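Local coordinates for D-glucosaminate-6-phosphate ammonia lyase (Salmonella typhimurium, PDB 7LCE), which is a pyridoxal-phosphate protein of the selenocysteine-synthase family, related in fold to the aminotransferases, and assembles from eight copies of its chain, at residues A[11-16]-A[325-330]; A[77-82]-A[231-236]; A[88-93]-A[236-241]; A[299-304]-A[342-347]. All blocks are in the same frame, centred on the assembly; numbering follows the deposited sequence.

Interaction 1 (A[11-16]-A[325-330]); sequences LKKVIN and GEIAIY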
# COMPACT_ATOMS: atom_id res chain seq x y z
N LEU A 11 -53.81 22.67 -1.68
CA LEU A 11 -52.70 23.42 -2.24
C LEU A 11 -53.22 24.56 -3.11
O LEU A 11 -54.41 24.64 -3.42
CB LEU A 11 -51.78 22.50 -3.05
CG LEU A 11 -51.27 21.27 -2.30
CD1 LEU A 11 -50.38 20.40 -3.18
CD2 LEU A 11 -50.54 21.66 -1.03
N LYS A 12 -52.31 25.45 -3.48
CA LYS A 12 -52.67 26.63 -4.25
C LYS A 12 -52.84 26.31 -5.73
O LYS A 12 -52.14 25.46 -6.28
CB LYS A 12 -51.61 27.72 -4.10
CG LYS A 12 -51.30 28.11 -2.67
CD LYS A 12 -50.12 29.07 -2.64
CE LYS A 12 -50.55 30.43 -2.15
NZ LYS A 12 -49.39 31.36 -2.04
N LYS A 13 -53.78 27.00 -6.36
CA LYS A 13 -53.85 26.98 -7.81
C LYS A 13 -52.69 27.79 -8.37
O LYS A 13 -52.48 28.94 -7.98
CB LYS A 13 -55.18 27.56 -8.29
CG LYS A 13 -55.28 27.73 -9.80
CD LYS A 13 -56.65 28.24 -10.22
CE LYS A 13 -56.69 28.48 -11.72
NZ LYS A 13 -56.41 27.22 -12.47
N VAL A 14 -51.93 27.19 -9.28
CA VAL A 14 -50.71 27.79 -9.81
C VAL A 14 -50.95 28.21 -11.26
O VAL A 14 -51.50 27.44 -12.05
CB VAL A 14 -49.52 26.82 -9.72
CG1 VAL A 14 -48.27 27.46 -10.30
CG2 VAL A 14 -49.29 26.40 -8.28
N ILE A 15 -50.53 29.43 -11.59
CA ILE A 15 -50.54 29.93 -12.96
C ILE A 15 -49.09 30.15 -13.37
O ILE A 15 -48.40 30.99 -12.78
CB ILE A 15 -51.35 31.23 -13.09
CG1 ILE A 15 -52.78 31.02 -12.62
CG2 ILE A 15 -51.33 31.72 -14.53
CD1 ILE A 15 -53.66 32.24 -12.80
N ASN A 16 -48.65 29.42 -14.38
CA ASN A 16 -47.25 29.44 -14.80
C ASN A 16 -47.09 30.38 -15.98
O ASN A 16 -47.69 30.16 -17.04
CB ASN A 16 -46.78 28.03 -15.18
CG ASN A 16 -45.28 27.96 -15.38
OD1 ASN A 16 -44.62 28.96 -15.65
ND2 ASN A 16 -44.73 26.75 -15.26
N GLY A 325 -49.81 35.39 -3.52
CA GLY A 325 -51.26 35.48 -3.45
C GLY A 325 -51.92 34.12 -3.35
O GLY A 325 -51.31 33.07 -3.50
N GLU A 326 -53.24 34.16 -3.10
CA GLU A 326 -54.01 32.93 -2.99
C GLU A 326 -53.95 32.12 -4.28
O GLU A 326 -53.98 30.88 -4.25
CB GLU A 326 -55.46 33.25 -2.61
CG GLU A 326 -56.31 32.04 -2.28
CD GLU A 326 -57.79 32.38 -2.19
OE1 GLU A 326 -58.15 33.56 -2.43
OE2 GLU A 326 -58.59 31.48 -1.88
N ILE A 327 -53.86 32.80 -5.42
CA ILE A 327 -53.54 32.17 -6.70
C ILE A 327 -52.07 32.46 -6.97
O ILE A 327 -51.69 33.62 -7.19
CB ILE A 327 -54.43 32.68 -7.84
CG1 ILE A 327 -55.91 32.39 -7.55
CG2 ILE A 327 -54.02 32.05 -9.16
CD1 ILE A 327 -56.22 30.92 -7.39
N ALA A 328 -51.24 31.42 -6.94
CA ALA A 328 -49.80 31.58 -7.12
C ALA A 328 -49.49 31.83 -8.60
O ALA A 328 -49.65 30.93 -9.43
CB ALA A 328 -49.06 30.34 -6.62
N ILE A 329 -49.06 33.04 -8.92
CA ILE A 329 -48.74 33.44 -10.29
C ILE A 329 -47.23 33.61 -10.41
O ILE A 329 -46.65 34.49 -9.76
CB ILE A 329 -49.48 34.72 -10.70
CG1 ILE A 329 -50.99 34.50 -10.68
CG2 ILE A 329 -49.02 35.18 -12.07
CD1 ILE A 329 -51.79 35.78 -10.62
N TYR A 330 -46.61 32.78 -11.23
CA TYR A 330 -45.16 32.78 -11.42
C TYR A 330 -44.83 33.43 -12.76
O TYR A 330 -45.12 32.86 -13.82
CB TYR A 330 -44.60 31.35 -11.35
CG TYR A 330 -44.61 30.76 -9.96
CD1 TYR A 330 -45.75 30.17 -9.44
CD2 TYR A 330 -43.47 30.80 -9.16
CE1 TYR A 330 -45.76 29.63 -8.16
CE2 TYR A 330 -43.47 30.26 -7.89
CZ TYR A 330 -44.62 29.67 -7.39
OH TYR A 330 -44.62 29.14 -6.12

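Interaction 2 (A[77-82]-A[231-236]); sequences IAIAVA and AACKAQ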
# COMPACT_ATOMS: atom_id res chain seq x y z
N ILE A 77 -28.66 10.04 -18.47
CA ILE A 77 -27.22 10.26 -18.32
C ILE A 77 -26.59 9.12 -17.54
O ILE A 77 -25.54 8.59 -17.93
CB ILE A 77 -26.96 11.63 -17.66
CG1 ILE A 77 -27.46 12.76 -18.55
CG2 ILE A 77 -25.48 11.79 -17.34
CD1 ILE A 77 -27.28 14.14 -17.95
N ALA A 78 -27.21 8.72 -16.43
CA ALA A 78 -26.66 7.64 -15.63
C ALA A 78 -26.63 6.33 -16.41
O ALA A 78 -25.63 5.60 -16.37
CB ALA A 78 -27.48 7.47 -14.35
N ILE A 79 -27.70 6.03 -17.14
CA ILE A 79 -27.74 4.77 -17.89
C ILE A 79 -26.76 4.79 -19.05
O ILE A 79 -26.06 3.80 -19.30
CB ILE A 79 -29.18 4.49 -18.37
CG1 ILE A 79 -30.10 4.23 -17.18
CG2 ILE A 79 -29.20 3.30 -19.31
CD1 ILE A 79 -31.56 4.09 -17.58
N ALA A 80 -26.67 5.92 -19.76
CA ALA A 80 -25.76 6.00 -20.90
C ALA A 80 -24.31 5.81 -20.46
O ALA A 80 -23.54 5.14 -21.14
CB ALA A 80 -25.94 7.34 -21.62
N VAL A 81 -23.94 6.39 -19.32
CA VAL A 81 -22.59 6.20 -18.80
C VAL A 81 -22.37 4.73 -18.43
O VAL A 81 -21.35 4.13 -18.77
CB VAL A 81 -22.33 7.13 -17.60
CG1 VAL A 81 -21.01 6.78 -16.93
CG2 VAL A 81 -22.33 8.57 -18.05
N ALA A 82 -23.34 4.14 -17.73
CA ALA A 82 -23.25 2.72 -17.40
C ALA A 82 -23.18 1.87 -18.66
O ALA A 82 -22.50 0.83 -18.68
CB ALA A 82 -24.44 2.29 -16.54
N ALA A 231 -28.51 -0.72 -27.13
CA ALA A 231 -28.65 -2.06 -26.57
C ALA A 231 -27.97 -2.17 -25.21
O ALA A 231 -28.50 -2.80 -24.29
CB ALA A 231 -28.08 -3.10 -27.54
N ALA A 232 -26.80 -1.54 -25.06
CA ALA A 232 -26.13 -1.53 -23.76
C ALA A 232 -26.92 -0.72 -22.74
O ALA A 232 -26.83 -1.00 -21.54
CB ALA A 232 -24.71 -0.97 -23.90
N CYS A 233 -27.68 0.28 -23.19
CA CYS A 233 -28.56 0.99 -22.28
C CYS A 233 -29.69 0.09 -21.81
O CYS A 233 -30.00 0.02 -20.62
CB CYS A 233 -29.12 2.25 -22.94
SG CYS A 233 -27.87 3.49 -23.36
N LYS A 234 -30.32 -0.63 -22.75
CA LYS A 234 -31.40 -1.55 -22.40
C LYS A 234 -30.93 -2.59 -21.39
O LYS A 234 -31.70 -2.98 -20.50
CB LYS A 234 -31.94 -2.24 -23.65
CG LYS A 234 -32.61 -1.30 -24.64
CD LYS A 234 -33.13 -2.05 -25.86
CE LYS A 234 -33.84 -1.11 -26.82
NZ LYS A 234 -34.36 -1.82 -28.02
N ALA A 235 -29.67 -3.01 -21.49
CA ALA A 235 -29.13 -4.02 -20.58
C ALA A 235 -29.10 -3.57 -19.13
O ALA A 235 -28.88 -4.40 -18.25
CB ALA A 235 -27.72 -4.42 -21.03
N GLN A 236 -29.29 -2.28 -18.87
CA GLN A 236 -29.23 -1.76 -17.51
C GLN A 236 -30.49 -2.03 -16.70
O GLN A 236 -30.54 -1.67 -15.52
CB GLN A 236 -28.94 -0.26 -17.53
CG GLN A 236 -27.71 0.12 -18.35
CD GLN A 236 -26.43 -0.51 -17.83
OE1 GLN A 236 -26.27 -0.73 -16.63
NE2 GLN A 236 -25.51 -0.82 -18.74

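Interaction 3 (A[88-93]-A[236-241]); sequences GDRARV and QHQGIA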
# COMPACT_ATOMS: atom_id res chain seq x y z
N GLY A 88 -22.79 -3.37 -21.86
CA GLY A 88 -23.89 -4.30 -21.79
C GLY A 88 -23.56 -5.62 -21.14
O GLY A 88 -24.46 -6.47 -21.01
N ASP A 89 -22.31 -5.83 -20.72
CA ASP A 89 -21.92 -7.09 -20.08
C ASP A 89 -22.74 -7.30 -18.81
O ASP A 89 -22.74 -6.46 -17.91
CB ASP A 89 -20.43 -7.07 -19.76
CG ASP A 89 -19.95 -8.35 -19.10
OD1 ASP A 89 -20.64 -9.38 -19.22
OD2 ASP A 89 -18.88 -8.33 -18.46
N ARG A 90 -23.42 -8.45 -18.74
CA ARG A 90 -24.34 -8.70 -17.64
C ARG A 90 -23.62 -8.73 -16.30
O ARG A 90 -24.19 -8.32 -15.28
CB ARG A 90 -25.09 -10.02 -17.88
CG ARG A 90 -26.24 -9.88 -18.86
CD ARG A 90 -26.87 -11.22 -19.18
NE ARG A 90 -25.94 -12.10 -19.87
CZ ARG A 90 -26.27 -13.27 -20.41
NH1 ARG A 90 -27.51 -13.72 -20.37
NH2 ARG A 90 -25.33 -13.99 -21.01
N ALA A 91 -22.37 -9.20 -16.27
CA ALA A 91 -21.62 -9.20 -15.02
C ALA A 91 -21.29 -7.77 -14.58
O ALA A 91 -21.46 -7.42 -13.41
CB ALA A 91 -20.34 -10.02 -15.18
N ARG A 92 -20.82 -6.94 -15.52
CA ARG A 92 -20.48 -5.56 -15.18
C ARG A 92 -21.72 -4.76 -14.80
O ARG A 92 -21.63 -3.82 -14.01
CB ARG A 92 -19.75 -4.90 -16.34
CG ARG A 92 -18.36 -5.45 -16.57
CD ARG A 92 -17.68 -4.79 -17.76
NE ARG A 92 -16.24 -4.63 -17.54
CZ ARG A 92 -15.45 -3.89 -18.30
NH1 ARG A 92 -15.91 -3.22 -19.34
NH2 ARG A 92 -14.15 -3.82 -18.01
N VAL A 93 -22.88 -5.10 -15.37
CA VAL A 93 -24.11 -4.39 -15.04
C VAL A 93 -24.46 -4.57 -13.57
O VAL A 93 -24.89 -3.62 -12.90
CB VAL A 93 -25.26 -4.86 -15.95
CG1 VAL A 93 -26.61 -4.46 -15.37
CG2 VAL A 93 -25.10 -4.25 -17.33
N GLN A 236 -29.29 -2.28 -18.87
CA GLN A 236 -29.23 -1.76 -17.51
C GLN A 236 -30.49 -2.03 -16.70
O GLN A 236 -30.54 -1.67 -15.52
CB GLN A 236 -28.94 -0.26 -17.53
CG GLN A 236 -27.71 0.12 -18.35
CD GLN A 236 -26.43 -0.51 -17.83
OE1 GLN A 236 -26.27 -0.73 -16.63
NE2 GLN A 236 -25.51 -0.82 -18.74
N HIS A 237 -31.52 -2.66 -17.29
CA HIS A 237 -32.76 -2.93 -16.56
C HIS A 237 -32.56 -3.91 -15.41
O HIS A 237 -33.35 -3.89 -14.46
CB HIS A 237 -33.83 -3.45 -17.51
CG HIS A 237 -33.66 -4.89 -17.89
ND1 HIS A 237 -32.93 -5.30 -18.98
CD2 HIS A 237 -34.13 -6.03 -17.31
CE1 HIS A 237 -32.95 -6.62 -19.07
NE2 HIS A 237 -33.67 -7.08 -18.07
N GLN A 238 -31.55 -4.77 -15.49
CA GLN A 238 -31.20 -5.65 -14.38
C GLN A 238 -30.26 -4.99 -13.38
O GLN A 238 -29.90 -5.63 -12.38
CB GLN A 238 -30.58 -6.94 -14.91
CG GLN A 238 -31.56 -7.83 -15.64
CD GLN A 238 -30.94 -9.16 -16.03
OE1 GLN A 238 -29.73 -9.27 -16.19
NE2 GLN A 238 -31.78 -10.18 -16.17
N GLY A 239 -29.85 -3.75 -13.62
CA GLY A 239 -28.93 -3.08 -12.73
C GLY A 239 -29.44 -1.76 -12.17
O GLY A 239 -30.48 -1.73 -11.50
N ILE A 240 -28.74 -0.67 -12.47
CA ILE A 240 -29.07 0.61 -11.85
C ILE A 240 -30.36 1.20 -12.40
O ILE A 240 -30.98 2.03 -11.74
CB ILE A 240 -27.90 1.60 -12.02
CG1 ILE A 240 -27.67 1.91 -13.50
CG2 ILE A 240 -26.64 1.04 -11.39
CD1 ILE A 240 -26.71 3.06 -13.73
N ALA A 241 -30.79 0.78 -13.59
CA ALA A 241 -32.01 1.35 -14.16
C ALA A 241 -33.27 0.83 -13.47
O ALA A 241 -34.34 1.41 -13.67
CB ALA A 241 -32.09 1.06 -15.65

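Interaction 4 (A[299-304]-A[342-347]); sequences IWRIRV and SLDPRT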
# COMPACT_ATOMS: atom_id res chain seq x y z
N ILE A 299 -41.63 33.32 -30.60
CA ILE A 299 -41.98 33.35 -29.19
C ILE A 299 -42.21 34.80 -28.78
O ILE A 299 -41.29 35.62 -28.80
CB ILE A 299 -40.89 32.72 -28.31
CG1 ILE A 299 -40.44 31.38 -28.90
CG2 ILE A 299 -41.39 32.54 -26.88
CD1 ILE A 299 -39.19 30.84 -28.26
N TRP A 300 -43.46 35.11 -28.44
CA TRP A 300 -43.89 36.44 -28.03
C TRP A 300 -44.21 36.42 -26.54
O TRP A 300 -44.78 35.45 -26.03
CB TRP A 300 -45.12 36.87 -28.83
CG TRP A 300 -44.91 36.79 -30.31
CD1 TRP A 300 -45.14 35.71 -31.11
CD2 TRP A 300 -44.40 37.82 -31.17
NE1 TRP A 300 -44.82 36.01 -32.41
CE2 TRP A 300 -44.37 37.30 -32.47
CE3 TRP A 300 -43.99 39.14 -30.95
CZ2 TRP A 300 -43.92 38.05 -33.56
CZ3 TRP A 300 -43.55 39.88 -32.04
CH2 TRP A 300 -43.52 39.33 -33.33
N ARG A 301 -43.84 37.49 -25.84
CA ARG A 301 -44.04 37.59 -24.41
C ARG A 301 -44.57 38.97 -24.06
O ARG A 301 -44.34 39.94 -24.79
CB ARG A 301 -42.74 37.33 -23.63
CG ARG A 301 -42.15 35.95 -23.82
CD ARG A 301 -40.84 35.79 -23.06
NE ARG A 301 -40.26 34.46 -23.21
CZ ARG A 301 -39.31 34.15 -24.08
NH1 ARG A 301 -38.80 35.06 -24.90
NH2 ARG A 301 -38.85 32.91 -24.12
N ILE A 302 -45.27 39.06 -22.93
CA ILE A 302 -45.87 40.31 -22.45
C ILE A 302 -44.92 40.88 -21.41
O ILE A 302 -44.91 40.45 -20.25
CB ILE A 302 -47.28 40.11 -21.89
CG1 ILE A 302 -48.21 39.51 -22.95
CG2 ILE A 302 -47.84 41.43 -21.38
CD1 ILE A 302 -49.53 39.05 -22.38
N ARG A 303 -44.14 41.87 -21.82
CA ARG A 303 -43.24 42.56 -20.91
C ARG A 303 -44.02 43.61 -20.12
O ARG A 303 -44.67 44.48 -20.70
CB ARG A 303 -42.10 43.21 -21.69
CG ARG A 303 -41.11 43.99 -20.85
CD ARG A 303 -39.99 44.53 -21.72
NE ARG A 303 -40.48 45.45 -22.73
CZ ARG A 303 -39.76 45.89 -23.76
NH1 ARG A 303 -38.51 45.50 -23.93
NH2 ARG A 303 -40.31 46.73 -24.63
N VAL A 304 -43.95 43.53 -18.79
CA VAL A 304 -44.69 44.41 -17.90
C VAL A 304 -43.68 45.25 -17.14
O VAL A 304 -42.82 44.72 -16.43
CB VAL A 304 -45.58 43.63 -16.93
CG1 VAL A 304 -46.40 44.58 -16.08
CG2 VAL A 304 -46.49 42.68 -17.69
N SER A 342 -41.83 39.71 -16.88
CA SER A 342 -42.45 39.24 -18.11
C SER A 342 -43.29 38.00 -17.86
O SER A 342 -43.09 37.27 -16.89
CB SER A 342 -41.39 38.94 -19.18
OG SER A 342 -41.99 38.47 -20.37
N LEU A 343 -44.24 37.77 -18.76
CA LEU A 343 -45.16 36.64 -18.70
C LEU A 343 -45.02 35.83 -19.98
O LEU A 343 -45.25 36.36 -21.07
CB LEU A 343 -46.61 37.08 -18.51
CG LEU A 343 -47.12 37.83 -17.27
CD1 LEU A 343 -46.39 39.13 -17.01
CD2 LEU A 343 -48.61 38.11 -17.44
N ASP A 344 -44.65 34.56 -19.85
CA ASP A 344 -44.50 33.68 -20.99
C ASP A 344 -45.83 32.97 -21.22
O ASP A 344 -46.23 32.15 -20.38
CB ASP A 344 -43.39 32.67 -20.76
CG ASP A 344 -42.93 31.99 -22.03
OD1 ASP A 344 -43.73 31.91 -22.99
OD2 ASP A 344 -41.77 31.53 -22.08
N PRO A 345 -46.55 33.25 -22.31
CA PRO A 345 -47.90 32.70 -22.47
C PRO A 345 -47.94 31.22 -22.81
O PRO A 345 -49.03 30.64 -22.84
CB PRO A 345 -48.48 33.54 -23.61
CG PRO A 345 -47.28 33.89 -24.43
CD PRO A 345 -46.16 34.10 -23.45
N ARG A 346 -46.79 30.60 -23.08
CA ARG A 346 -46.78 29.21 -23.52
C ARG A 346 -47.30 28.27 -22.43
O ARG A 346 -48.01 27.30 -22.73
CB ARG A 346 -45.38 28.82 -23.97
CG ARG A 346 -44.88 29.65 -25.14
CD ARG A 346 -43.46 29.30 -25.57
NE ARG A 346 -42.46 29.85 -24.65
CZ ARG A 346 -41.17 29.60 -24.72
NH1 ARG A 346 -40.66 28.82 -25.66
NH2 ARG A 346 -40.35 30.15 -23.82
N THR A 347 -46.99 28.54 -21.17
CA THR A 347 -47.46 27.72 -20.06
C THR A 347 -48.78 28.22 -19.48
O THR A 347 -49.32 27.56 -18.58
CB THR A 347 -46.41 27.67 -18.95
OG1 THR A 347 -46.06 28.99 -18.55
CG2 THR A 347 -45.17 26.94 -19.43

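Interaction 1 (A[11-16]-A[325-330])
Val14 directs CG1 trans to its own backbone N (chi1 179°), which sets that methyl 3.8 Å from CD1 of the Tyr330 ring. On the other face of the pair, Ile15 keeps CG1 beside its N and extends from there (chi2 -176°), carrying CD1 to within 3.7 Å of Ile327 CG2. Ile15 and Ile329 extend alongside one another from neighbouring strands, Ile15 CB being 4.1 Å from Ile329 CG1. Strand 13-17, near the N-terminus, pairs with strand 327-331 from the C-terminal part of the chain in a two-stranded parallel sheet, Val14 opposite Ala328 and Ile15 opposite Ile329. Backbone hydrogen bonds join them: Ile15 N gives to Ala328 O at 2.8 Å, Tyr330 N to Ile15 O at 3.0 Å, and Ala328 N to Lys13 O over a more bent path. The beta-branched residues suit an extended backbone. Small Ala328 lies on the face of Val14 and Tyr330, while Ile15 and Ile329 meet helix 352-365, where Ile15 packs on Leu355 and Ile356. Tyr330 is hydrogen-bonded through its hydroxyl to Glu46 of a second subunit, so its face also serves the assembly. Lys12, ahead of the strand, bends at chi3 and lays its long chain past Glu326 O. Its NZ makes weak bonds to Gly325 O and Gly324 O. With two carbonyl oxygens beside it at the helix end, the cationic tip is probably favoured there. The chemistry is divided: backbone bonds fix the register, hydrocarbon seals the pair against the helix, and polar tips tie its ends to surrounding elements.

Interaction 2 (A[77-82]-A[231-236])
Gln236 NE2, whose amide lies against Ala82, is held by two acceptors: Ala232 O at 3.1 Å, one turn back in its own segment, and the hydroxyl of Thr86 at the end of helix 73-86. The bond to Ala232 is not quite flat, for the carbonyl oxygen sits 19° out of the amide plane and the N-H path is moderately bent. Two successive turns of the chain, at chi1 (-53°) and chi2 (-61°), fold the glutamine back over the last turn of helix 227-234 and bring the amide alongside the facing helix. There the other end of the amide rests on a methyl, with Ala82 CB 3.5 Å from Gln236 OE1 and 3.7 Å from Gln236 CD. Alanine suits this position because its short side chain allows the amide to approach the helix closely. One turn earlier, Ile79 reaches across with its CG2 branch, which touches Gln236 CG at 3.6 Å and Cys233 CB at 3.8 Å. Ile79 and Gln236 pass antiparallel to one another, and the isoleucine methyl thus fills the step between cysteine and glutamine. Cys233 SG lies 4.1 Å from Ala80 CA, another place where a small residue keeps the helices near. A buried polar amide is tolerated because its nitrogen has partners on both sides of the interface. Helices 73-86 and 227-234 pack together on the mixed sheet of the large domain: Ala80 and Cys233 both meet Met206 of strand 206-210, and Ile79 covers Tyr68 and Thr70 of strand 66-70.

Interaction 3 (A[88-93]-A[236-241])
Val93 turns its CB toward the loop 236-241 and there divides into two methyls with different partners. CG1, trans to the backbone N (chi1 162°), runs up to the main chain of the loop, 3.8 Å from both Gly239 N and Gly239 CA. CG2 turns to the side-chain amide of Gln236 instead, 3.7 Å from its NE2 and 3.8 Å from its OE1, and so packs on an amide already held elsewhere, by the bond of NE2 to Thr86 OG1. Valine suits the place since its fork serves a backbone and an amide at once, and glycine suits the site facing it, where the absence of a side chain lets CG1 approach the peptide directly. The loop is shaped by Gln236 O, which accepts from Gly239 N at 2.9 Å and from Ala241 N at 3.1 Å, the two donors arriving from opposite faces of the carbonyl plane. On the facing segment, Val93 is in the first turn of helix 90-95, its N bonded to Asp89 O. Asp89 is the N-cap, and its OD1 accepts a weak bond from Ala91 N. Toward the surface, the aliphatic CG of Arg90 comes 4.4 Å from Gln238 OE1. Gln238 also packs on Trp143 of a third subunit, and the exposed arginine keeps its charge at the surface, where it meets that ring as a cation-pi partner. The fit is van der Waals contact of two methyls with an amide and a peptide; the hydrogen bonds cap the helix, curl the loop and tie the glutamine amide to Thr86 and Ala232, rather than crossing between the segments.

Interaction 4 (A[299-304]-A[342-347])
Ile302 and Leu343 form a hydrogen-bonded antiparallel pair, the edge pairing of the three-stranded sheet 286-292, 300-306 and 340-343 in the small C-terminal domain. Ile302 N gives to Leu343 O at 3.3 Å, and Leu343 N returns a bond to Ile302 O at 3.1 Å. Arg303 and Ser342 make the adjoining non-hydrogen-bonded pair. Leu343 sends CD1 across to Val304 CG2 at 3.6 Å; these branched hydrocarbons suit the buried face, where Ile302 and Val304 meet helix 270-282 and Leu343 meets Ile356 of helix 352-365. Past the end of strand 340-343, side chains take over. Arg301, extended from CG to NE, reaches Asp344 OD2 through NE at 3.5 Å, a weak, long bond within a salt bridge whose flat groups stand almost perpendicular, 79° apart. What positions the aspartate is Arg346, which grips it side-on: NE to OD1 at 2.9 Å, and NH2 to OD2 on that oxygen's syn lone pair. The main-chain N of Arg346 adds a weak bond to OD1. Both guanidinium groups thus gather round one carboxylate, whose charge probably offsets their closeness and would favour its ionised form. Arg301 has a second anion, Asp293, at its NH1, while Arg303 turns to Asp289 on the neighbouring strand; their long chains suit partly exposed positions from which acids on and after strand 286-292 can be reached. Ile299, itself buried, lies over one face of the Arg346 guanidinium, with CD1 3.6 Å from NH1 and CG2 3.6 Å above the plane, directly over the group's centre.

Interactions 2 and 3 are buried contacts of the large domain that share Gln236 and the turn after helix 227-234. Interactions 1 and 4 lie on the opposite side of the chain's centre, are only partly buried, and share helix 352-365 as a cover. Both of these are strand pairings, one parallel and one antiparallel, tied by backbone bonds and meeting where Asn16 O and Thr347 OG1 probably hydrogen-bond. Interactions 2 and 3, helix on helix and helix on loop, rely instead on small and branched side chains, with no clear bond across. Charge is concentrated in interaction 4; interactions 1 and 3 border other subunits, interaction 4 does so only through Thr347, and interaction 2 not at all.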